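Local atomic coordinates of 11S globulin subunit beta (Cucurbita maxima, PDB entry 2E9Q), a protein that serves as a seed storage globulin of the 11S family, holding a nutrient reserve in the pumpkin seed as a hexamer of two-chain subunits. Residues Met347-Gly352 and Arg392-Ile397; Phe88-Phe93 and Asp154-Val159; Arg33-Val38 and Glu49-Asp54; Leu286-Gly291 and Ser307-His312. One frame throughout, in Å; residues are numbered along the deposited sequence.

Contact 1: residues Met347-Gly352 and Arg392-Ile397; sequences MYATRG and RGFEWI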
loop_
_atom_site.group_PDB
_atom_site.type_symbol
_atom_site.label_atom_id
_atom_site.label_comp_id
_atom_site.label_asym_id
_atom_site.label_seq_id
_atom_site.Cartn_x
_atom_site.Cartn_y
_atom_site.Cartn_z
ATOM N N MET A 347 11.475 9.277 18.005
ATOM C CA MET A 347 12.511 10.113 18.607
ATOM C C MET A 347 13.608 9.430 19.414
ATOM O O MET A 347 13.337 8.725 20.382
ATOM C CB MET A 347 11.861 11.174 19.492
ATOM C CG MET A 347 12.863 11.988 20.278
ATOM S SD MET A 347 12.107 13.267 21.266
ATOM C CE MET A 347 11.549 14.293 20.049
ATOM N N TYR A 348 14.851 9.648 19.005
ATOM C CA TYR A 348 16.012 9.124 19.713
ATOM C C TYR A 348 16.724 10.341 20.326
ATOM O O TYR A 348 17.140 11.254 19.604
ATOM C CB TYR A 348 16.972 8.415 18.764
ATOM C CG TYR A 348 18.260 8.021 19.434
ATOM C CD1 TYR A 348 18.371 6.817 20.125
ATOM C CD2 TYR A 348 19.362 8.885 19.429
ATOM C CE1 TYR A 348 19.550 6.480 20.804
ATOM C CE2 TYR A 348 20.537 8.557 20.097
ATOM C CZ TYR A 348 20.630 7.359 20.783
ATOM O OH TYR A 348 21.802 7.035 21.437
ATOM N N ALA A 349 16.866 10.352 21.647
ATOM C CA ALA A 349 17.514 11.465 22.331
ATOM C C ALA A 349 19.036 11.376 22.200
ATOM O O ALA A 349 19.641 10.393 22.622
ATOM C CB ALA A 349 17.105 11.475 23.799
ATOM N N THR A 350 19.652 12.397 21.609
ATOM C CA THR A 350 21.107 12.384 21.431
ATOM C C THR A 350 21.841 13.051 22.587
ATOM O O THR A 350 23.025 12.827 22.777
ATOM C CB THR A 350 21.533 13.082 20.124
ATOM O OG1 THR A 350 20.983 14.403 20.092
ATOM C CG2 THR A 350 21.034 12.304 18.916
ATOM N N ARG A 351 21.139 13.869 23.357
ATOM C CA ARG A 351 21.768 14.532 24.493
ATOM C C ARG A 351 20.754 15.166 25.425
ATOM O O ARG A 351 19.676 15.559 25.005
ATOM C CB ARG A 351 22.729 15.619 24.008
ATOM C CG ARG A 351 24.180 15.391 24.394
ATOM C CD ARG A 351 24.903 16.714 24.366
ATOM N NE ARG A 351 24.148 17.672 25.159
ATOM C CZ ARG A 351 23.809 18.883 24.747
ATOM N NH1 ARG A 351 23.107 19.683 25.544
ATOM N NH2 ARG A 351 24.173 19.296 23.543
ATOM N N GLY A 352 21.113 15.277 26.697
ATOM C CA GLY A 352 20.218 15.895 27.655
ATOM C C GLY A 352 19.026 15.045 28.047
ATOM O O GLY A 352 19.054 13.814 27.966
ATOM N N ARG A 392 19.893 20.717 31.399
ATOM C CA ARG A 392 20.990 20.376 30.513
ATOM C C ARG A 392 20.553 20.497 29.054
ATOM O O ARG A 392 21.291 20.126 28.150
ATOM C CB ARG A 392 21.444 18.943 30.787
ATOM C CG ARG A 392 21.247 18.490 32.231
ATOM C CD ARG A 392 21.883 17.127 32.513
ATOM N NE ARG A 392 21.467 16.083 31.572
ATOM C CZ ARG A 392 21.698 14.782 31.753
ATOM N NH1 ARG A 392 22.337 14.365 32.843
ATOM N NH2 ARG A 392 21.301 13.896 30.844
ATOM N N GLY A 393 19.357 21.022 28.829
ATOM C CA GLY A 393 18.857 21.125 27.473
ATOM C C GLY A 393 18.494 19.731 26.973
ATOM O O GLY A 393 18.773 18.741 27.649
ATOM N N PHE A 394 17.882 19.652 25.793
ATOM C CA PHE A 394 17.476 18.373 25.206
ATOM C C PHE A 394 17.716 18.420 23.703
ATOM O O PHE A 394 17.371 19.399 23.040
ATOM C CB PHE A 394 16.001 18.111 25.507
ATOM C CG PHE A 394 15.501 16.787 25.015
ATOM C CD1 PHE A 394 14.509 16.724 24.039
ATOM C CD2 PHE A 394 15.969 15.606 25.565
ATOM C CE1 PHE A 394 13.989 15.498 23.627
ATOM C CE2 PHE A 394 15.456 14.373 25.161
ATOM C CZ PHE A 394 14.464 14.319 24.192
ATOM N N GLU A 395 18.289 17.341 23.179
ATOM C CA GLU A 395 18.655 17.237 21.774
ATOM C C GLU A 395 18.298 15.863 21.200
ATOM O O GLU A 395 18.496 14.837 21.859
ATOM C CB GLU A 395 20.148 17.533 21.594
ATOM C CG GLU A 395 20.441 19.024 21.589
ATOM C CD GLU A 395 21.901 19.354 21.818
ATOM O OE1 GLU A 395 22.770 18.766 21.145
ATOM O OE2 GLU A 395 22.176 20.218 22.674
ATOM N N TRP A 396 17.791 15.835 19.968
ATOM C CA TRP A 396 17.377 14.564 19.383
ATOM C C TRP A 396 17.302 14.491 17.863
ATOM O O TRP A 396 17.411 15.493 17.153
ATOM C CB TRP A 396 15.986 14.219 19.908
ATOM C CG TRP A 396 14.924 15.043 19.261
ATOM C CD1 TRP A 396 14.193 14.716 18.156
ATOM C CD2 TRP A 396 14.540 16.380 19.613
ATOM N NE1 TRP A 396 13.382 15.762 17.793
ATOM C CE2 TRP A 396 13.574 16.797 18.671
ATOM C CE3 TRP A 396 14.925 17.266 20.629
ATOM C CZ2 TRP A 396 12.981 18.061 18.713
ATOM C CZ3 TRP A 396 14.340 18.528 20.675
ATOM C CH2 TRP A 396 13.375 18.913 19.718
ATOM N N ILE A 397 17.076 13.269 17.394
ATOM C CA ILE A 397 16.871 12.984 15.987
ATOM C C ILE A 397 15.567 12.180 15.945
ATOM O O ILE A 397 15.443 11.126 16.591
ATOM C CB ILE A 397 18.024 12.153 15.375
ATOM C CG1 ILE A 397 17.750 11.929 13.895
ATOM C CG2 ILE A 397 18.178 10.830 16.077
ATOM C CD1 ILE A 397 17.652 13.210 13.106
#

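Contact 2: residues Phe88-Phe93 and Asp154-Val159; sequences FVAQGF and DLVLIV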
loop_
_atom_site.group_PDB
_atom_site.type_symbol
_atom_site.label_atom_id
_atom_site.label_comp_id
_atom_site.label_asym_id
_atom_site.label_seq_id
_atom_site.Cartn_x
_atom_site.Cartn_y
_atom_site.Cartn_z
ATOM N N PHE A 88 21.518 8.032 11.386
ATOM C CA PHE A 88 22.003 9.309 11.859
ATOM C C PHE A 88 23.362 9.104 12.502
ATOM O O PHE A 88 23.512 8.253 13.378
ATOM C CB PHE A 88 21.048 9.916 12.875
ATOM C CG PHE A 88 21.503 11.241 13.407
ATOM C CD1 PHE A 88 21.470 12.377 12.603
ATOM C CD2 PHE A 88 21.963 11.359 14.714
ATOM C CE1 PHE A 88 21.885 13.616 13.092
ATOM C CE2 PHE A 88 22.380 12.587 15.212
ATOM C CZ PHE A 88 22.340 13.722 14.394
ATOM N N VAL A 89 24.349 9.878 12.051
ATOM C CA VAL A 89 25.713 9.808 12.579
ATOM C C VAL A 89 25.752 10.707 13.808
ATOM O O VAL A 89 25.882 11.923 13.702
ATOM C CB VAL A 89 26.742 10.302 11.525
ATOM C CG1 VAL A 89 28.145 10.300 12.109
ATOM C CG2 VAL A 89 26.683 9.407 10.295
ATOM N N ALA A 90 25.629 10.093 14.980
ATOM C CA ALA A 90 25.599 10.831 16.232
ATOM C C ALA A 90 26.975 11.296 16.682
ATOM O O ALA A 90 27.094 12.305 17.377
ATOM C CB ALA A 90 24.950 9.968 17.327
ATOM N N GLN A 91 28.010 10.558 16.291
ATOM C CA GLN A 91 29.375 10.911 16.673
ATOM C C GLN A 91 30.422 10.256 15.775
ATOM O O GLN A 91 30.278 9.100 15.371
ATOM C CB GLN A 91 29.633 10.505 18.132
ATOM C CG GLN A 91 31.053 10.778 18.621
ATOM C CD GLN A 91 31.360 10.146 19.985
ATOM O OE1 GLN A 91 30.805 10.538 21.011
ATOM N NE2 GLN A 91 32.245 9.161 19.987
ATOM N N GLY A 92 31.472 11.012 15.463
ATOM C CA GLY A 92 32.554 10.491 14.647
ATOM C C GLY A 92 32.402 10.743 13.164
ATOM O O GLY A 92 31.491 11.452 12.736
ATOM N N PHE A 93 33.309 10.175 12.375
ATOM C CA PHE A 93 33.247 10.318 10.930
ATOM C C PHE A 93 33.985 9.194 10.232
ATOM O O PHE A 93 34.887 8.578 10.799
ATOM C CB PHE A 93 33.785 11.683 10.465
ATOM C CG PHE A 93 35.180 12.003 10.930
ATOM C CD1 PHE A 93 35.402 12.540 12.195
ATOM C CD2 PHE A 93 36.266 11.818 10.080
ATOM C CE1 PHE A 93 36.686 12.897 12.611
ATOM C CE2 PHE A 93 37.562 12.170 10.480
ATOM C CZ PHE A 93 37.774 12.713 11.751
ATOM N N ASP A 154 34.921 7.102 18.865
ATOM C CA ASP A 154 34.118 5.961 18.430
ATOM C C ASP A 154 33.066 6.481 17.457
ATOM O O ASP A 154 32.548 7.579 17.622
ATOM C CB ASP A 154 33.392 5.299 19.609
ATOM C CG ASP A 154 34.333 4.601 20.572
ATOM O OD1 ASP A 154 35.087 3.697 20.145
ATOM O OD2 ASP A 154 34.302 4.952 21.769
ATOM N N LEU A 155 32.743 5.686 16.452
ATOM C CA LEU A 155 31.734 6.082 15.480
ATOM C C LEU A 155 30.381 5.577 15.993
ATOM O O LEU A 155 30.175 4.369 16.063
ATOM C CB LEU A 155 32.042 5.428 14.134
ATOM C CG LEU A 155 31.693 6.158 12.842
ATOM C CD1 LEU A 155 31.553 5.125 11.747
ATOM C CD2 LEU A 155 30.418 6.972 12.995
ATOM N N VAL A 156 29.477 6.486 16.356
ATOM C CA VAL A 156 28.148 6.103 16.858
ATOM C C VAL A 156 27.041 6.370 15.823
ATOM O O VAL A 156 26.785 7.522 15.447
ATOM C CB VAL A 156 27.805 6.854 18.180
ATOM C CG1 VAL A 156 26.464 6.380 18.730
ATOM C CG2 VAL A 156 28.909 6.625 19.218
ATOM N N LEU A 157 26.385 5.294 15.388
ATOM C CA LEU A 157 25.326 5.353 14.380
ATOM C C LEU A 157 23.935 4.919 14.848
ATOM O O LEU A 157 23.744 3.796 15.338
ATOM C CB LEU A 157 25.716 4.479 13.203
ATOM C CG LEU A 157 27.156 4.711 12.753
ATOM C CD1 LEU A 157 27.598 3.593 11.827
ATOM C CD2 LEU A 157 27.246 6.069 12.091
ATOM N N ILE A 158 22.963 5.805 14.663
ATOM C CA ILE A 158 21.585 5.520 15.024
ATOM C C ILE A 158 20.842 5.053 13.766
ATOM O O ILE A 158 20.510 5.852 12.891
ATOM C CB ILE A 158 20.908 6.773 15.593
ATOM C CG1 ILE A 158 21.789 7.391 16.686
ATOM C CG2 ILE A 158 19.536 6.404 16.136
ATOM C CD1 ILE A 158 22.127 6.435 17.834
ATOM N N VAL A 159 20.595 3.751 13.690
ATOM C CA VAL A 159 19.928 3.133 12.555
ATOM C C VAL A 159 18.428 2.913 12.715
ATOM O O VAL A 159 17.995 2.116 13.547
ATOM C CB VAL A 159 20.546 1.770 12.252
ATOM C CG1 VAL A 159 19.900 1.162 11.005
ATOM C CG2 VAL A 159 22.061 1.910 12.102
#

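Contact 3: residues Arg33-Val38 and Glu49-Asp54; sequences RAQDPV and EVWDQD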
loop_
_atom_site.group_PDB
_atom_site.type_symbol
_atom_site.label_atom_id
_atom_site.label_comp_id
_atom_site.label_asym_id
_atom_site.label_seq_id
_atom_site.Cartn_x
_atom_site.Cartn_y
_atom_site.Cartn_z
ATOM N N ARG A 33 6.430 3.992 26.108
ATOM C CA ARG A 33 7.555 3.948 27.026
ATOM C C ARG A 33 8.822 4.545 26.427
ATOM O O ARG A 33 9.051 4.454 25.218
ATOM C CB ARG A 33 7.817 2.499 27.444
ATOM C CG ARG A 33 6.570 1.811 28.019
ATOM C CD ARG A 33 6.816 0.349 28.397
ATOM N NE ARG A 33 7.263 -0.468 27.268
ATOM C CZ ARG A 33 7.494 -1.778 27.340
ATOM N NH1 ARG A 33 7.903 -2.445 26.263
ATOM N NH2 ARG A 33 7.310 -2.424 28.486
ATOM N N ALA A 34 9.625 5.186 27.274
ATOM C CA ALA A 34 10.903 5.727 26.836
ATOM C C ALA A 34 11.753 4.462 26.853
ATOM O O ALA A 34 12.088 3.967 27.919
ATOM C CB ALA A 34 11.423 6.733 27.838
ATOM N N GLN A 35 12.077 3.931 25.681
ATOM C CA GLN A 35 12.831 2.682 25.571
ATOM C C GLN A 35 14.347 2.742 25.428
ATOM O O GLN A 35 14.898 3.606 24.742
ATOM C CB GLN A 35 12.322 1.874 24.381
ATOM C CG GLN A 35 10.823 1.737 24.264
ATOM C CD GLN A 35 10.427 1.180 22.904
ATOM O OE1 GLN A 35 10.867 0.092 22.517
ATOM N NE2 GLN A 35 9.602 1.932 22.164
ATOM N N ASP A 36 15.006 1.772 26.049
ATOM C CA ASP A 36 16.445 1.630 25.971
ATOM C C ASP A 36 16.675 0.361 25.170
ATOM O O ASP A 36 15.764 -0.458 25.032
ATOM C CB ASP A 36 17.065 1.479 27.365
ATOM C CG ASP A 36 17.387 2.815 28.005
ATOM O OD1 ASP A 36 16.665 3.238 28.927
ATOM O OD2 ASP A 36 18.369 3.458 27.573
ATOM N N PRO A 37 17.888 0.182 24.615
ATOM C CA PRO A 37 18.134 -1.039 23.842
ATOM C C PRO A 37 17.875 -2.212 24.770
ATOM O O PRO A 37 18.003 -2.076 25.981
ATOM C CB PRO A 37 19.610 -0.926 23.464
ATOM C CG PRO A 37 19.853 0.532 23.444
ATOM C CD PRO A 37 19.094 1.020 24.663
ATOM N N VAL A 38 17.513 -3.360 24.218
ATOM C CA VAL A 38 17.241 -4.522 25.053
ATOM C C VAL A 38 18.186 -5.676 24.739
ATOM O O VAL A 38 18.261 -6.641 25.489
ATOM C CB VAL A 38 15.786 -5.033 24.872
ATOM C CG1 VAL A 38 14.799 -3.953 25.258
ATOM C CG2 VAL A 38 15.562 -5.473 23.432
ATOM N N GLU A 49 23.730 -2.530 19.475
ATOM C CA GLU A 49 22.623 -2.560 20.406
ATOM C C GLU A 49 21.315 -2.500 19.607
ATOM O O GLU A 49 21.217 -1.758 18.612
ATOM C CB GLU A 49 22.729 -1.375 21.361
ATOM C CG GLU A 49 23.955 -1.432 22.280
ATOM C CD GLU A 49 24.076 -0.200 23.152
ATOM O OE1 GLU A 49 24.555 0.844 22.657
ATOM O OE2 GLU A 49 23.672 -0.270 24.329
ATOM N N VAL A 50 20.324 -3.283 20.038
ATOM C CA VAL A 50 19.032 -3.336 19.357
ATOM C C VAL A 50 17.858 -3.101 20.296
ATOM O O VAL A 50 17.825 -3.641 21.405
ATOM C CB VAL A 50 18.841 -4.694 18.664
ATOM C CG1 VAL A 50 17.560 -4.692 17.864
ATOM C CG2 VAL A 50 20.032 -4.987 17.759
ATOM N N TRP A 51 16.900 -2.285 19.862
ATOM C CA TRP A 51 15.730 -2.012 20.681
ATOM C C TRP A 51 14.724 -3.155 20.506
ATOM O O TRP A 51 14.901 -4.020 19.643
ATOM C CB TRP A 51 15.100 -0.666 20.314
ATOM C CG TRP A 51 15.696 0.506 21.043
ATOM C CD1 TRP A 51 15.109 1.243 22.039
ATOM C CD2 TRP A 51 16.981 1.102 20.810
ATOM N NE1 TRP A 51 15.946 2.265 22.433
ATOM C CE2 TRP A 51 17.100 2.201 21.695
ATOM C CE3 TRP A 51 18.042 0.814 19.937
ATOM C CZ2 TRP A 51 18.245 3.019 21.731
ATOM C CZ3 TRP A 51 19.182 1.627 19.974
ATOM C CH2 TRP A 51 19.271 2.715 20.868
ATOM N N ASP A 52 13.684 -3.165 21.331
ATOM C CA ASP A 52 12.699 -4.244 21.279
ATOM C C ASP A 52 11.681 -4.095 20.165
ATOM O O ASP A 52 10.739 -3.333 20.285
ATOM C CB ASP A 52 11.977 -4.362 22.623
ATOM C CG ASP A 52 11.006 -5.535 22.662
ATOM O OD1 ASP A 52 11.215 -6.527 21.935
ATOM O OD2 ASP A 52 10.037 -5.469 23.437
ATOM N N GLN A 53 11.884 -4.840 19.086
ATOM C CA GLN A 53 10.987 -4.802 17.939
ATOM C C GLN A 53 9.539 -5.099 18.350
ATOM O O GLN A 53 8.603 -4.514 17.799
ATOM C CB GLN A 53 11.442 -5.811 16.880
ATOM C CG GLN A 53 12.046 -7.074 17.480
ATOM C CD GLN A 53 13.489 -6.866 17.927
ATOM O OE1 GLN A 53 14.416 -6.928 17.116
ATOM N NE2 GLN A 53 13.683 -6.599 19.216
ATOM N N ASP A 54 9.358 -5.992 19.324
ATOM C CA ASP A 54 8.008 -6.329 19.777
ATOM C C ASP A 54 7.402 -5.318 20.755
ATOM O O ASP A 54 6.310 -5.527 21.283
ATOM C CB ASP A 54 7.985 -7.737 20.377
ATOM C CG ASP A 54 8.483 -8.793 19.405
ATOM O OD1 ASP A 54 7.998 -8.840 18.253
ATOM O OD2 ASP A 54 9.369 -9.584 19.798
HETATM O O HOH W 1 13.616 -1.575 23.430
#

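Contact 4: residues Leu286-Gly291 and Ser307-His312; sequences LKQNIG and STANYH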
loop_
_atom_site.group_PDB
_atom_site.type_symbol
_atom_site.label_atom_id
_atom_site.label_comp_id
_atom_site.label_asym_id
_atom_site.label_seq_id
_atom_site.Cartn_x
_atom_site.Cartn_y
_atom_site.Cartn_z
ATOM N N LEU A 286 22.790 10.627 -1.324
ATOM C CA LEU A 286 22.344 9.595 -0.401
ATOM C C LEU A 286 22.546 10.025 1.041
ATOM O O LEU A 286 22.575 9.197 1.954
ATOM C CB LEU A 286 23.098 8.293 -0.666
ATOM C CG LEU A 286 22.981 7.773 -2.099
ATOM C CD1 LEU A 286 23.536 6.361 -2.191
ATOM C CD2 LEU A 286 21.525 7.796 -2.517
ATOM N N LYS A 287 22.703 11.328 1.236
ATOM C CA LYS A 287 22.876 11.865 2.562
ATOM C C LYS A 287 22.617 13.349 2.570
ATOM O O LYS A 287 22.593 13.993 1.518
ATOM C CB LYS A 287 24.286 11.593 3.095
ATOM C CG LYS A 287 25.416 12.418 2.489
ATOM C CD LYS A 287 26.679 12.257 3.348
ATOM C CE LYS A 287 27.893 12.968 2.764
ATOM N NZ LYS A 287 28.573 12.151 1.703
ATOM N N GLN A 288 22.413 13.868 3.779
ATOM C CA GLN A 288 22.170 15.280 4.035
ATOM C C GLN A 288 22.565 15.524 5.488
ATOM O O GLN A 288 22.159 14.776 6.383
ATOM C CB GLN A 288 20.691 15.629 3.848
ATOM C CG GLN A 288 20.363 17.099 4.156
ATOM C CD GLN A 288 18.870 17.406 4.122
ATOM O OE1 GLN A 288 18.109 16.768 3.400
ATOM N NE2 GLN A 288 18.451 18.405 4.894
ATOM N N ASN A 289 23.363 16.553 5.731
ATOM C CA ASN A 289 23.764 16.844 7.098
ATOM C C ASN A 289 22.724 17.763 7.701
ATOM O O ASN A 289 22.436 18.832 7.155
ATOM C CB ASN A 289 25.130 17.527 7.136
ATOM C CG ASN A 289 25.719 17.552 8.530
ATOM O OD1 ASN A 289 26.535 16.704 8.889
ATOM N ND2 ASN A 289 25.292 18.511 9.326
ATOM N N ILE A 290 22.145 17.343 8.820
ATOM C CA ILE A 290 21.129 18.144 9.487
ATOM C C ILE A 290 21.634 18.544 10.861
ATOM O O ILE A 290 20.859 18.872 11.759
ATOM C CB ILE A 290 19.792 17.374 9.596
ATOM C CG1 ILE A 290 20.021 15.965 10.149
ATOM C CG2 ILE A 290 19.140 17.289 8.229
ATOM C CD1 ILE A 290 18.757 15.135 10.191
ATOM N N GLY A 291 22.956 18.522 10.992
ATOM C CA GLY A 291 23.613 18.893 12.229
ATOM C C GLY A 291 23.776 20.395 12.390
ATOM O O GLY A 291 23.138 21.188 11.700
ATOM N N SER A 307 16.017 20.962 12.369
ATOM C CA SER A 307 16.457 20.881 10.982
ATOM C C SER A 307 15.802 19.691 10.306
ATOM O O SER A 307 15.854 18.567 10.821
ATOM C CB SER A 307 17.972 20.737 10.930
ATOM O OG SER A 307 18.562 21.829 11.593
ATOM N N THR A 308 15.207 19.938 9.143
ATOM C CA THR A 308 14.493 18.900 8.416
ATOM C C THR A 308 15.183 18.328 7.187
ATOM O O THR A 308 15.879 19.027 6.443
ATOM C CB THR A 308 13.120 19.409 7.954
ATOM O OG1 THR A 308 12.425 19.998 9.061
ATOM C CG2 THR A 308 12.292 18.266 7.374
ATOM N N ALA A 309 14.967 17.038 6.981
ATOM C CA ALA A 309 15.493 16.329 5.836
ATOM C C ALA A 309 14.308 15.552 5.282
ATOM O O ALA A 309 13.911 14.532 5.844
ATOM C CB ALA A 309 16.601 15.383 6.258
ATOM N N ASN A 310 13.711 16.061 4.208
ATOM C CA ASN A 310 12.581 15.383 3.583
ATOM C C ASN A 310 12.874 15.283 2.090
ATOM O O ASN A 310 13.956 15.664 1.645
ATOM C CB ASN A 310 11.263 16.131 3.841
ATOM C CG ASN A 310 11.332 17.608 3.460
ATOM O OD1 ASN A 310 12.041 17.994 2.524
ATOM N ND2 ASN A 310 10.580 18.440 4.179
ATOM N N TYR A 311 11.926 14.780 1.314
ATOM C CA TYR A 311 12.173 14.618 -0.102
ATOM C C TYR A 311 12.392 15.952 -0.819
ATOM O O TYR A 311 12.969 15.969 -1.891
ATOM C CB TYR A 311 11.042 13.817 -0.750
ATOM C CG TYR A 311 9.820 14.622 -1.077
ATOM C CD1 TYR A 311 9.649 15.180 -2.349
ATOM C CD2 TYR A 311 8.839 14.847 -0.118
ATOM C CE1 TYR A 311 8.535 15.938 -2.652
ATOM C CE2 TYR A 311 7.717 15.609 -0.410
ATOM C CZ TYR A 311 7.570 16.150 -1.681
ATOM O OH TYR A 311 6.448 16.883 -1.984
ATOM N N HIS A 312 11.944 17.058 -0.228
ATOM C CA HIS A 312 12.158 18.372 -0.838
ATOM C C HIS A 312 13.636 18.754 -0.768
ATOM O O HIS A 312 14.143 19.457 -1.646
ATOM C CB HIS A 312 11.366 19.474 -0.126
ATOM C CG HIS A 312 9.898 19.457 -0.409
ATOM N ND1 HIS A 312 9.389 19.432 -1.689
ATOM C CD2 HIS A 312 8.828 19.458 0.421
ATOM C CE1 HIS A 312 8.070 19.414 -1.636
ATOM N NE2 HIS A 312 7.703 19.428 -0.368
#

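Contact 1: residues Met347-Gly352 and Arg392-Ile397
The methyl CE of M347 lies over one face of W396, 3.2 Å from the centroid of its five-membered ring and 12° off the normal, a CH-pi contact. The sulfur SD of M347 sits above that ring too, but meets F394 at the ring edge, 3.8 Å from F394 CE1, so one thioether makes Met-aromatic contacts of both kinds. With CG of M347 anti to the backbone N (chi1 174°), the chain runs along one face of the indole, and its bend at chi3 (-68°) brings CE over the five-membered ring. With W396 cut back to an alanine, this methyl is likely to lose its aromatic face and a gap to open beside K387, a magnesium-binding residue touching both. Past A349 the backbone forms a classic beta bulge in a cupin sheet: T350 N and R351 N both donate to E395 O, at 2.7 Å and 3.2 Å. R351 NH1 reaches R392 O at 3.2 Å; the salt bridge of R351 NH2 to E395 OE2 is doubtful, being too short and resting on one of two conformers. The buried M347 end is thus held by apolar and aromatic packing, the exposed R351 end by charge and the doubled acceptor E395 O.

Contact 2: residues Phe88-Phe93 and Asp154-Val159
F88 and I158 form an antiparallel hydrogen-bonded pair, I158 N to F88 O at 2.8 Å and in the carbonyl plane, on strand segments whose directions differ by 146°. The next pair, V89 with L157, is non-hydrogen-bonded, and its side chains lie next to each other pointing the same way, V89 CG2 to L157 CD2 at 3.8 Å. V89 also meets L155 through its other methyl, CG1. A90 turns its CB toward the partner strand and touches CG1 of both V156 and I158, while on the face of F88 and I158 Q91 CB packs against V156 CB. This arrangement goes with a classic beta bulge: A90 N donates to V156 O at 2.9 Å and Q91 N adds a weak bond to the same oxygen, which moves the register by one residue. Both strands are central in the large antiparallel sheet of the N-terminal cupin domain, strand 155-162 lying between 63-70 and 85-91; F88 turns its ring to I397 and F399 of the other cupin half. Beyond the bulge, Q91 stretches out with CG anti to its own N (chi1 178°), which brings NE2 to D154 O at 2.9 Å; the bond is somewhat bent, its N-H...O angle being 144°, and D154 O lies off the amide plane. A leucine at Q91 would probably cost D154 O this side-chain donor and leave the end of 154-159 more free to move. Alongside, L155 CD2 approaches Q91 O to 3.2 Å, and G92 follows where a CB would be pressed against D154 O and L155 CA.

Contact 3: residues Arg33-Val38 and Glu49-Asp54
P37 lays its ring over one face of the W51 indole, CG standing 3.4 Å from the centroid of the six-membered ring and 13° off the normal, a CH-pi contact. The W51 side chain leaves its backbone with CG beside N and anti to the carbonyl carbon (chi1 -87°), a turn that runs the indole alongside the proline, the two side chains pointing the same way. At the indole edge NE1 donates to Q35 O at 2.9 Å. That oxygen lies in the ring plane, yet NE1 sits well above the carbonyl plane, so the donor is well aimed while the acceptor is approached from over its C=O. Q35 also packs its CB on W51 CD1 at 3.7 Å. In the fold of the N-terminal cupin domain this is the lead-in to the outermost strand, 39-43, held against the end of its hairpin partner, 46-50: V38 N donates to V50 O at 2.8 Å. P37 CB rests on E49 CB at 3.8 Å, while the carboxylate of E49, at the end of an extended chain, is held by salt bridges to R67 and R40. F58, M65 and R67 also touch the W51 side chain. A bridging water donates to D36 O at 2.9 Å, accepts from D52 N, and weakly reaches the Q35 amide oxygen. V38 holds CG1 anti to its carbonyl carbon and CG2 between N and that carbon (chi1 -60°), which sets both methyls on D52 CB, though with two conformers deposited for V38 that packing is doubtful in detail.

Contact 4: residues Leu286-Gly291 and Ser307-His312
Q288 presents its flat amide to A309 and T308: the methyl CB of A309 lies over one face, 3.7 Å from Q288 CD, and at the rim NE2 donates to T308 O at 3.1 Å. That bond is bent, its N-H...O angle being 137°, and T308 O stands 22° out of the amide plane. The other end of the amide, OE1, is taken by the T313 hydroxyl, so both polar atoms of the group are engaged, which probably fixes the rotation of the amide about chi3. Next to Q288, I290 covers the same strand with a branch of its own. Its CG2, anti to the carbonyl carbon, meets A309 CB at 3.7 Å, whereas CG1 takes the crowded position between N and the carbonyl carbon (chi1 49°). The base of the I290 side chain rests on S307, CB to CB at 4.0 Å, and the I290 carbonyl oxygen comes 3.5 Å from S307 CB. The two backbones make no hydrogen bonds with each other here. Each strand is paired elsewhere, Q288 and I290 with L136 and G134 of the N-terminal cupin half, S307 and A309 with R326 and A324 of the C-terminal half. The contact therefore joins the outermost strand of one sheet to a strand of the other. T308, whose CB is directed away from 286-291, has its side chain about 5 Å from that of R447, a magnesium-binding residue. The chemistry of the contact, one amide-to-carbonyl bond beside small apolar patches, implies that the two sheets meet here through side chains rather than through continuous strand pairing.

Contacts 1 and 2 are the equivalent places of the two cupin halves: in each, two neighbouring strands of a large antiparallel sheet pair around a classic bulge. Contact 1 is mostly buried and adds sulfur-aromatic packing and charge; contact 2, partly buried, relies mainly on aliphatic packing, with one amide-to-backbone bond at its more exposed end. These sheets meet face to face, with Y348 CZ 3.4 Å from I158 CD1 and I397 CG1 3.8 Å from F88 CG. Contact 3 is buried at the far edge of the contact 2 sheet, through loop, proline and water; its W51 touches Y348. Contact 4, also buried, lies about 25 Å from contact 3, centre to centre, and bridges both sheets, with I290 packing on I397 and F88.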